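Local coordinates for probable branched-chain amino acid ABC transporter, amino acid binding protein (Thermus thermophilus, PDB 3LKB) that binds valine and probably delivers branched-chain amino acids to the membrane part of an ABC transporter, as a periplasmic binding protein of the leucine-binding family, at residues A[11-16]-A[54-59]; A[77-82]-A[99-104]; A[138-143]-A[199-204]. The protein carries 2 engineered substitutions. One frame throughout, in Å; residues are numbered along the deposited sequence.

How the contacts relate
Contacts 1 and 2 are neighbours in one lobe and share the bound valine. Their centres are 12 Å apart. Strands 6-14 and 79-81 run next to each other: Phe-11 O and Leu-80 N lie 3.1 Å apart, a probable hydrogen bond, and the rings of Phe-11 and Phe-79 pack. Contact 1 brings Tyr-58 to the valine pocket; contact 2 brings Tyr-82 and Ala-104. Contact 3 joins the end of helix 126-140 to strand 201-205 of a different sheet, on the opposite side of the chain's centre. Its centre is 35 Å from either of the others, and its nearest atoms stay about 13 Å from contact 1 and 14 Å from contact 2.

Contact 1: residues A[11-16]-A[54-59]; sequences FWSGAI and RDDQYN. With VAL (valine), chain C.
Ser-13 and Gly-14 pair with Arg-54 and Asp-55 as parallel strands in the beta-alpha-beta unit 6-14, 21-41, 47-55. Arg-54 N bonds to Trp-12 O, and Gly-14 N returns the bond to Arg-54 O at 3.0 Å, nearly straight at 167°. Past the strands the packing stays tight. Asp-56 N reaches Gly-14 O at 2.8 Å from above the carbonyl plane. The Asp-56 carboxylate folds back over Gly-14, its CG set between backbone N and carbonyl carbon (chi1 60°). Its OD2 takes the hydroxyl of Ser-13 OG at 2.8 Å, on the anti side, and is also hydrogen-bonded to Thr-63 OG1. Its OD1 accepts from Tyr-58 N at 2.8 Å, an Asx turn. Gly-14 N lies over one face of the Trp-12 ring, toward its rim. Asp-55 OD1 makes another Asx turn with Gln-57 N and a weak bond to Ile-16 N; Asp-55 OD2 is hydrogen-bonded to Thr-17 OG1. The looser side is at Arg-54. Its CG lies 3.6 Å from Phe-11 CE1, but the bent chain then leads away to a salt bridge with Glu-69. Gln-57 NE2 bonds to Thr-17, and its OE1 to Arg-277 of the second subunit. Tyr-58 belongs to the valine pocket, with valine CG1 near its ring edge, a closeness that is doubtful. Two adjacent aspartates, each closing an Asx turn, thus help fix the turn that carries this pocket tyrosine.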
# COMPACT_ATOMS: atom_id res chain seq x y z
N PHE A 11 -8.27 3.48 -18.01
CA PHE A 11 -8.26 2.36 -17.10
C PHE A 11 -6.83 1.86 -16.84
O PHE A 11 -6.06 1.61 -17.75
CB PHE A 11 -9.22 1.26 -17.61
CG PHE A 11 -8.93 -0.13 -17.09
CD1 PHE A 11 -9.50 -0.59 -15.90
CD2 PHE A 11 -8.12 -1.00 -17.81
CE1 PHE A 11 -9.27 -1.89 -15.44
CE2 PHE A 11 -7.89 -2.28 -17.38
CZ PHE A 11 -8.47 -2.73 -16.16
N TRP A 12 -6.47 1.75 -15.57
CA TRP A 12 -5.19 1.16 -15.18
C TRP A 12 -5.50 0.05 -14.22
O TRP A 12 -6.43 0.17 -13.40
CB TRP A 12 -4.34 2.21 -14.50
CG TRP A 12 -3.04 1.73 -13.93
CD1 TRP A 12 -1.88 1.59 -14.59
CD2 TRP A 12 -2.77 1.31 -12.56
NE1 TRP A 12 -0.89 1.12 -13.75
CE2 TRP A 12 -1.41 0.94 -12.50
CE3 TRP A 12 -3.56 1.17 -11.41
CZ2 TRP A 12 -0.79 0.50 -11.34
CZ3 TRP A 12 -2.96 0.72 -10.24
CH2 TRP A 12 -1.57 0.40 -10.21
N SER A 13 -4.77 -1.04 -14.35
CA SER A 13 -4.87 -2.15 -13.38
C SER A 13 -3.46 -2.50 -12.94
O SER A 13 -2.62 -2.77 -13.77
CB SER A 13 -5.55 -3.37 -14.02
OG SER A 13 -5.31 -4.55 -13.28
N GLY A 14 -3.19 -2.47 -11.64
CA GLY A 14 -1.86 -2.75 -11.11
C GLY A 14 -1.91 -2.88 -9.60
O GLY A 14 -3.00 -2.93 -8.99
N ALA A 15 -0.73 -3.00 -9.00
CA ALA A 15 -0.55 -3.34 -7.60
C ALA A 15 -0.45 -2.09 -6.71
O ALA A 15 0.67 -1.65 -6.39
CB ALA A 15 0.72 -4.15 -7.45
N ILE A 16 -1.62 -1.55 -6.31
CA ILE A 16 -1.70 -0.48 -5.32
C ILE A 16 -1.30 -1.10 -3.96
O ILE A 16 -0.68 -0.44 -3.10
CB ILE A 16 -3.14 0.15 -5.30
CG1 ILE A 16 -3.39 1.02 -6.53
CG2 ILE A 16 -3.30 1.13 -4.18
CD1 ILE A 16 -4.82 0.91 -7.04
N ARG A 54 -7.69 0.20 -10.82
CA ARG A 54 -7.96 -1.05 -10.09
C ARG A 54 -6.68 -1.61 -9.47
O ARG A 54 -5.61 -1.65 -10.10
CB ARG A 54 -8.54 -2.13 -11.03
CG ARG A 54 -9.72 -1.66 -11.90
CD ARG A 54 -11.02 -2.30 -11.51
NE ARG A 54 -11.88 -1.41 -10.75
CZ ARG A 54 -13.16 -1.15 -11.04
NH1 ARG A 54 -13.75 -1.70 -12.10
NH2 ARG A 54 -13.86 -0.36 -10.25
N ASP A 55 -6.79 -2.03 -8.23
CA ASP A 55 -5.77 -2.73 -7.55
C ASP A 55 -5.93 -4.22 -7.82
O ASP A 55 -6.82 -4.84 -7.25
CB ASP A 55 -5.94 -2.48 -6.06
CG ASP A 55 -4.86 -3.19 -5.21
OD1 ASP A 55 -3.78 -3.58 -5.71
OD2 ASP A 55 -5.12 -3.35 -4.01
N ASP A 56 -5.06 -4.78 -8.66
CA ASP A 56 -5.03 -6.22 -8.89
C ASP A 56 -4.09 -6.97 -7.97
O ASP A 56 -4.00 -8.19 -8.08
CB ASP A 56 -4.65 -6.54 -10.34
CG ASP A 56 -3.25 -5.99 -10.75
OD1 ASP A 56 -2.31 -5.92 -9.90
OD2 ASP A 56 -3.10 -5.63 -11.96
N GLN A 57 -3.38 -6.25 -7.09
CA GLN A 57 -2.41 -6.83 -6.15
C GLN A 57 -1.38 -7.80 -6.77
O GLN A 57 -0.91 -8.73 -6.11
CB GLN A 57 -3.14 -7.50 -4.99
CG GLN A 57 -4.03 -6.50 -4.24
CD GLN A 57 -4.62 -7.03 -2.98
OE1 GLN A 57 -5.28 -8.07 -2.99
NE2 GLN A 57 -4.38 -6.32 -1.87
N TYR A 58 -1.04 -7.55 -8.03
CA TYR A 58 -0.03 -8.36 -8.72
C TYR A 58 -0.55 -9.76 -8.97
O TYR A 58 0.23 -10.66 -9.10
CB TYR A 58 1.27 -8.47 -7.88
CG TYR A 58 2.52 -8.42 -8.72
CD1 TYR A 58 2.75 -7.34 -9.56
CD2 TYR A 58 3.45 -9.45 -8.70
CE1 TYR A 58 3.87 -7.29 -10.34
CE2 TYR A 58 4.60 -9.41 -9.50
CZ TYR A 58 4.80 -8.31 -10.30
OH TYR A 58 5.89 -8.20 -11.08
N ASN A 59 -1.86 -9.93 -8.99
CA ASN A 59 -2.45 -11.22 -9.28
C ASN A 59 -3.01 -11.20 -10.72
O ASN A 59 -3.98 -10.51 -11.03
CB ASN A 59 -3.52 -11.54 -8.23
CG ASN A 59 -4.19 -12.90 -8.43
OD1 ASN A 59 -4.33 -13.39 -9.53
ND2 ASN A 59 -4.63 -13.49 -7.34
N VAL C . 7.10 -4.21 -11.01
CA VAL C . 7.08 -4.14 -12.52
C VAL C . 5.86 -3.49 -13.08
O VAL C . 5.98 -2.30 -13.29
CB VAL C . 7.15 -5.49 -13.20
CG1 VAL C . 5.97 -6.29 -12.96
CG2 VAL C . 7.28 -5.27 -14.57

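Contact 2: residues A[77-82]-A[99-104]; sequences PVFLSY and IPTIPA. With VAL (valine), chain C.
Phe-79 and Thr-101 sit side by side on one face of a parallel strand pair, within the beta-alpha-beta unit 79-81, 84-97, 101-103. The Phe-79 ring presents its edge to Thr-101 OG1. Ser-81 CB rests over one face of that ring, toward its rim, 3.5 Å above its plane. Ile-99 closes the other end of the row: its CD1 presses against Phe-79 CB at 3.4 Å. On the opposite face Leu-80 CD2 lies alongside Ile-102 CB at 4.0 Å, and Val-78 CG1 fits against Ile-102 CD1 at 4.1 Å. Helix 285-308 covers this face. Ser-81 OG sits against Pro-103 CA and CB, 3.3 Å from Pro-103 CA, and is hydrogen-bonded to Asn-87. Four backbone bonds join the strands; in one, Ile-102 N meets Phe-79 O at 2.8 Å. A water donates to both Ser-81 O and Ile-102 O. At the C-terminal ends Ala-104 CB is a small bump 3.6 Å from Tyr-82 CD1. Tyr-82 CG lies anti to the backbone N (chi1 -174°), and one ring face meets the ligand, with valine C over the ring centre. The ring face and the Ala-104 methyl therefore offer the carboxylate van der Waals contact, and its charge is probably met elsewhere.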
# COMPACT_ATOMS: atom_id res chain seq x y z
N PRO A 77 -10.33 2.53 -25.31
CA PRO A 77 -9.50 2.69 -26.49
C PRO A 77 -7.98 2.50 -26.26
O PRO A 77 -7.21 2.44 -27.24
CB PRO A 77 -9.80 4.15 -26.91
CG PRO A 77 -10.04 4.84 -25.59
CD PRO A 77 -10.72 3.83 -24.74
N VAL A 78 -7.59 2.40 -24.98
CA VAL A 78 -6.19 2.20 -24.49
C VAL A 78 -6.25 1.45 -23.16
O VAL A 78 -7.24 1.57 -22.45
CB VAL A 78 -5.44 3.53 -24.10
CG1 VAL A 78 -3.87 3.33 -24.12
CG2 VAL A 78 -5.83 4.66 -24.97
N PHE A 79 -5.16 0.76 -22.81
CA PHE A 79 -5.03 -0.03 -21.58
C PHE A 79 -3.71 0.43 -20.99
O PHE A 79 -2.67 0.31 -21.65
CB PHE A 79 -4.91 -1.50 -21.97
CG PHE A 79 -4.64 -2.47 -20.82
CD1 PHE A 79 -4.95 -2.16 -19.48
CD2 PHE A 79 -4.11 -3.73 -21.09
CE1 PHE A 79 -4.73 -3.08 -18.44
CE2 PHE A 79 -3.89 -4.67 -20.08
CZ PHE A 79 -4.19 -4.33 -18.72
N LEU A 80 -3.77 1.02 -19.80
CA LEU A 80 -2.61 1.32 -18.97
C LEU A 80 -2.40 0.09 -18.07
O LEU A 80 -3.27 -0.26 -17.26
CB LEU A 80 -2.86 2.57 -18.13
CG LEU A 80 -3.05 3.88 -18.92
CD1 LEU A 80 -3.43 5.05 -18.07
CD2 LEU A 80 -1.81 4.21 -19.65
N SER A 81 -1.30 -0.63 -18.29
CA SER A 81 -1.12 -1.89 -17.57
C SER A 81 0.09 -1.80 -16.67
O SER A 81 0.76 -0.76 -16.59
CB SER A 81 -0.94 -3.06 -18.53
OG SER A 81 0.23 -2.91 -19.27
N TYR A 82 0.38 -2.92 -16.00
CA TYR A 82 1.37 -2.92 -14.93
C TYR A 82 2.34 -4.07 -15.00
O TYR A 82 3.41 -3.89 -15.59
CB TYR A 82 0.66 -2.87 -13.60
CG TYR A 82 1.58 -2.72 -12.42
CD1 TYR A 82 2.27 -1.54 -12.22
CD2 TYR A 82 1.74 -3.76 -11.49
CE1 TYR A 82 3.11 -1.36 -11.14
CE2 TYR A 82 2.59 -3.61 -10.39
CZ TYR A 82 3.27 -2.39 -10.23
OH TYR A 82 4.09 -2.17 -9.15
N ILE A 99 -6.04 -3.38 -28.92
CA ILE A 99 -5.98 -2.15 -28.12
C ILE A 99 -4.58 -1.75 -27.65
O ILE A 99 -3.93 -2.51 -26.94
CB ILE A 99 -7.03 -2.05 -26.98
CG1 ILE A 99 -6.53 -2.63 -25.69
CG2 ILE A 99 -8.47 -2.60 -27.38
CD1 ILE A 99 -7.07 -1.78 -24.56
N PRO A 100 -4.14 -0.55 -28.05
CA PRO A 100 -2.83 0.00 -27.59
C PRO A 100 -2.69 -0.08 -26.10
O PRO A 100 -3.60 0.28 -25.39
CB PRO A 100 -2.90 1.47 -28.01
CG PRO A 100 -3.85 1.50 -29.14
CD PRO A 100 -4.91 0.45 -28.81
N THR A 101 -1.53 -0.50 -25.64
CA THR A 101 -1.32 -0.83 -24.24
C THR A 101 -0.03 -0.24 -23.83
O THR A 101 1.01 -0.51 -24.47
CB THR A 101 -1.24 -2.35 -24.08
OG1 THR A 101 -2.54 -2.87 -24.32
CG2 THR A 101 -0.81 -2.78 -22.68
N ILE A 102 -0.08 0.58 -22.79
CA ILE A 102 1.12 1.23 -22.30
C ILE A 102 1.42 0.67 -20.92
O ILE A 102 0.71 1.01 -19.97
CB ILE A 102 0.91 2.75 -22.21
CG1 ILE A 102 0.46 3.26 -23.57
CG2 ILE A 102 2.17 3.43 -21.66
CD1 ILE A 102 -0.09 4.72 -23.56
N PRO A 103 2.44 -0.21 -20.80
CA PRO A 103 2.78 -0.86 -19.53
C PRO A 103 3.76 -0.08 -18.63
O PRO A 103 4.64 0.62 -19.12
CB PRO A 103 3.45 -2.16 -19.99
CG PRO A 103 3.48 -2.15 -21.47
CD PRO A 103 3.24 -0.76 -21.90
N ALA A 104 3.58 -0.22 -17.32
CA ALA A 104 4.62 0.10 -16.34
C ALA A 104 5.80 -0.86 -16.43
O ALA A 104 6.89 -0.51 -16.09
CB ALA A 104 4.04 0.06 -14.93
N VAL C . 7.10 -4.21 -11.01
CA VAL C . 7.08 -4.14 -12.52
C VAL C . 5.86 -3.49 -13.08
O VAL C . 5.98 -2.30 -13.29
CB VAL C . 7.15 -5.49 -13.20
CG1 VAL C . 5.97 -6.29 -12.96
CG2 VAL C . 7.28 -5.27 -14.57
O HOH W 1 0.62 1.95 -17.60

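Contact 3: residues A[138-143]-A[199-204]; sequences AREKKG and VEYVVH
Glu-140, the last residue of helix 126-140, and Lys-141 just after it meet Tyr-201, the first residue of strand 201-205, and Glu-200 just before it. This is a surface helix-strand contact in one alpha/beta lobe of the periplasmic binding protein. The helix leads into strand 145-150, which lies beside 201-205 in the sheet. Tyr-201 reaches out from the sheet toward the helix end, its CG beside the backbone N (chi1 -70°). Its hydroxyl OH donates to Glu-140 OE2 at 2.8 Å, using the anti lone pair of that oxygen. The two side chains cross at a slant. The carboxylate stands almost upright to the ring, with planes 82° apart, yet OE2 lies at the ring edge and in its plane. Lys-141 CB also flanks the hydroxyl, 3.7 Å from Tyr-201 OH. The ring is further packed on Ile-137 and Leu-228. A phenylalanine in place of Tyr-201 would probably leave Glu-140 OE2 without its hydroxyl donor and the carboxylate free to swing. The second pair is a salt bridge. Lys-141 bends at chi2 and chi4 and crosses Glu-200 at about a right angle. Glu-200 is extended beyond CG, and its OE1 also accepts from Lys-145 N, which probably steadies the carboxylate. The ammonium straddles both carboxylate oxygens with weak hydrogen bonds: Lys-141 NZ is 2.9 Å from Glu-200 OE2 and 3.2 Å from Glu-200 OE1.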
# COMPACT_ATOMS: atom_id res chain seq x y z
N ALA A 138 32.15 -2.75 -16.40
CA ALA A 138 33.34 -3.19 -17.17
C ALA A 138 34.30 -2.01 -17.40
O ALA A 138 35.49 -2.20 -17.41
CB ALA A 138 32.94 -3.86 -18.50
N ARG A 139 33.79 -0.80 -17.57
CA ARG A 139 34.65 0.38 -17.64
C ARG A 139 35.44 0.57 -16.35
O ARG A 139 36.59 0.96 -16.39
CB ARG A 139 33.82 1.63 -17.86
CG ARG A 139 32.88 1.96 -16.57
CD ARG A 139 33.11 3.30 -15.76
NE ARG A 139 32.38 4.44 -16.35
CZ ARG A 139 32.58 4.91 -17.59
NH1 ARG A 139 33.48 4.32 -18.38
NH2 ARG A 139 31.88 5.97 -18.05
N GLU A 140 34.82 0.31 -15.19
CA GLU A 140 35.49 0.47 -13.89
C GLU A 140 36.55 -0.58 -13.65
O GLU A 140 37.60 -0.25 -13.13
CB GLU A 140 34.51 0.33 -12.74
CG GLU A 140 33.84 1.58 -12.38
CD GLU A 140 33.77 1.83 -10.88
OE1 GLU A 140 33.56 3.01 -10.53
OE2 GLU A 140 33.87 0.88 -10.06
N LYS A 141 36.25 -1.83 -13.98
CA LYS A 141 37.04 -2.97 -13.55
C LYS A 141 36.81 -4.12 -14.49
O LYS A 141 35.70 -4.66 -14.53
CB LYS A 141 36.61 -3.39 -12.16
CG LYS A 141 37.23 -4.72 -11.69
CD LYS A 141 38.41 -4.47 -10.76
CE LYS A 141 39.22 -5.74 -10.49
NZ LYS A 141 38.49 -6.72 -9.63
N LYS A 142 37.86 -4.50 -15.27
CA LYS A 142 37.79 -5.64 -16.21
C LYS A 142 37.83 -6.92 -15.45
O LYS A 142 38.51 -7.03 -14.42
CB LYS A 142 38.91 -5.67 -17.23
CG LYS A 142 40.06 -4.80 -16.86
CD LYS A 142 39.87 -3.35 -17.37
CE LYS A 142 39.30 -2.36 -16.31
NZ LYS A 142 38.28 -1.43 -16.92
N GLY A 143 37.08 -7.87 -15.98
CA GLY A 143 36.98 -9.20 -15.43
C GLY A 143 36.23 -9.21 -14.11
O GLY A 143 36.35 -10.19 -13.36
N VAL A 199 32.42 -11.84 -5.12
CA VAL A 199 31.56 -10.90 -5.81
C VAL A 199 31.98 -9.46 -5.51
O VAL A 199 32.28 -9.14 -4.38
CB VAL A 199 30.04 -11.15 -5.48
CG1 VAL A 199 29.12 -10.05 -6.01
CG2 VAL A 199 29.61 -12.50 -6.07
N GLU A 200 32.00 -8.60 -6.52
CA GLU A 200 32.46 -7.23 -6.29
C GLU A 200 31.41 -6.20 -6.64
O GLU A 200 31.50 -5.04 -6.27
CB GLU A 200 33.77 -6.95 -7.02
CG GLU A 200 34.04 -7.86 -8.18
CD GLU A 200 35.54 -7.91 -8.56
OE1 GLU A 200 35.88 -8.55 -9.61
OE2 GLU A 200 36.34 -7.30 -7.82
N TYR A 201 30.39 -6.66 -7.37
CA TYR A 201 29.35 -5.79 -7.84
C TYR A 201 28.10 -6.61 -7.77
O TYR A 201 28.06 -7.72 -8.29
CB TYR A 201 29.58 -5.41 -9.29
CG TYR A 201 30.75 -4.49 -9.47
CD1 TYR A 201 30.56 -3.11 -9.57
CD2 TYR A 201 32.05 -4.99 -9.56
CE1 TYR A 201 31.63 -2.26 -9.74
CE2 TYR A 201 33.16 -4.13 -9.75
CZ TYR A 201 32.94 -2.77 -9.84
OH TYR A 201 34.00 -1.92 -10.01
N VAL A 202 27.09 -6.07 -7.14
CA VAL A 202 25.79 -6.70 -7.17
C VAL A 202 24.82 -5.83 -7.97
O VAL A 202 24.61 -4.65 -7.66
CB VAL A 202 25.23 -6.89 -5.75
CG1 VAL A 202 23.97 -7.68 -5.80
CG2 VAL A 202 26.21 -7.56 -4.92
N VAL A 203 24.22 -6.41 -9.00
CA VAL A 203 23.22 -5.70 -9.77
C VAL A 203 21.85 -6.18 -9.36
O VAL A 203 21.61 -7.38 -9.37
CB VAL A 203 23.41 -5.96 -11.26
CG1 VAL A 203 22.24 -5.38 -12.07
CG2 VAL A 203 24.73 -5.37 -11.69
N HIS A 204 20.96 -5.25 -9.04
CA HIS A 204 19.59 -5.60 -8.60
C HIS A 204 18.51 -5.35 -9.65
O HIS A 204 18.48 -4.32 -10.29
CB HIS A 204 19.22 -4.75 -7.39
CG HIS A 204 19.95 -5.12 -6.14
ND1 HIS A 204 21.21 -4.64 -5.82
CD2 HIS A 204 19.59 -5.93 -5.11
CE1 HIS A 204 21.58 -5.10 -4.64
NE2 HIS A 204 20.62 -5.89 -4.19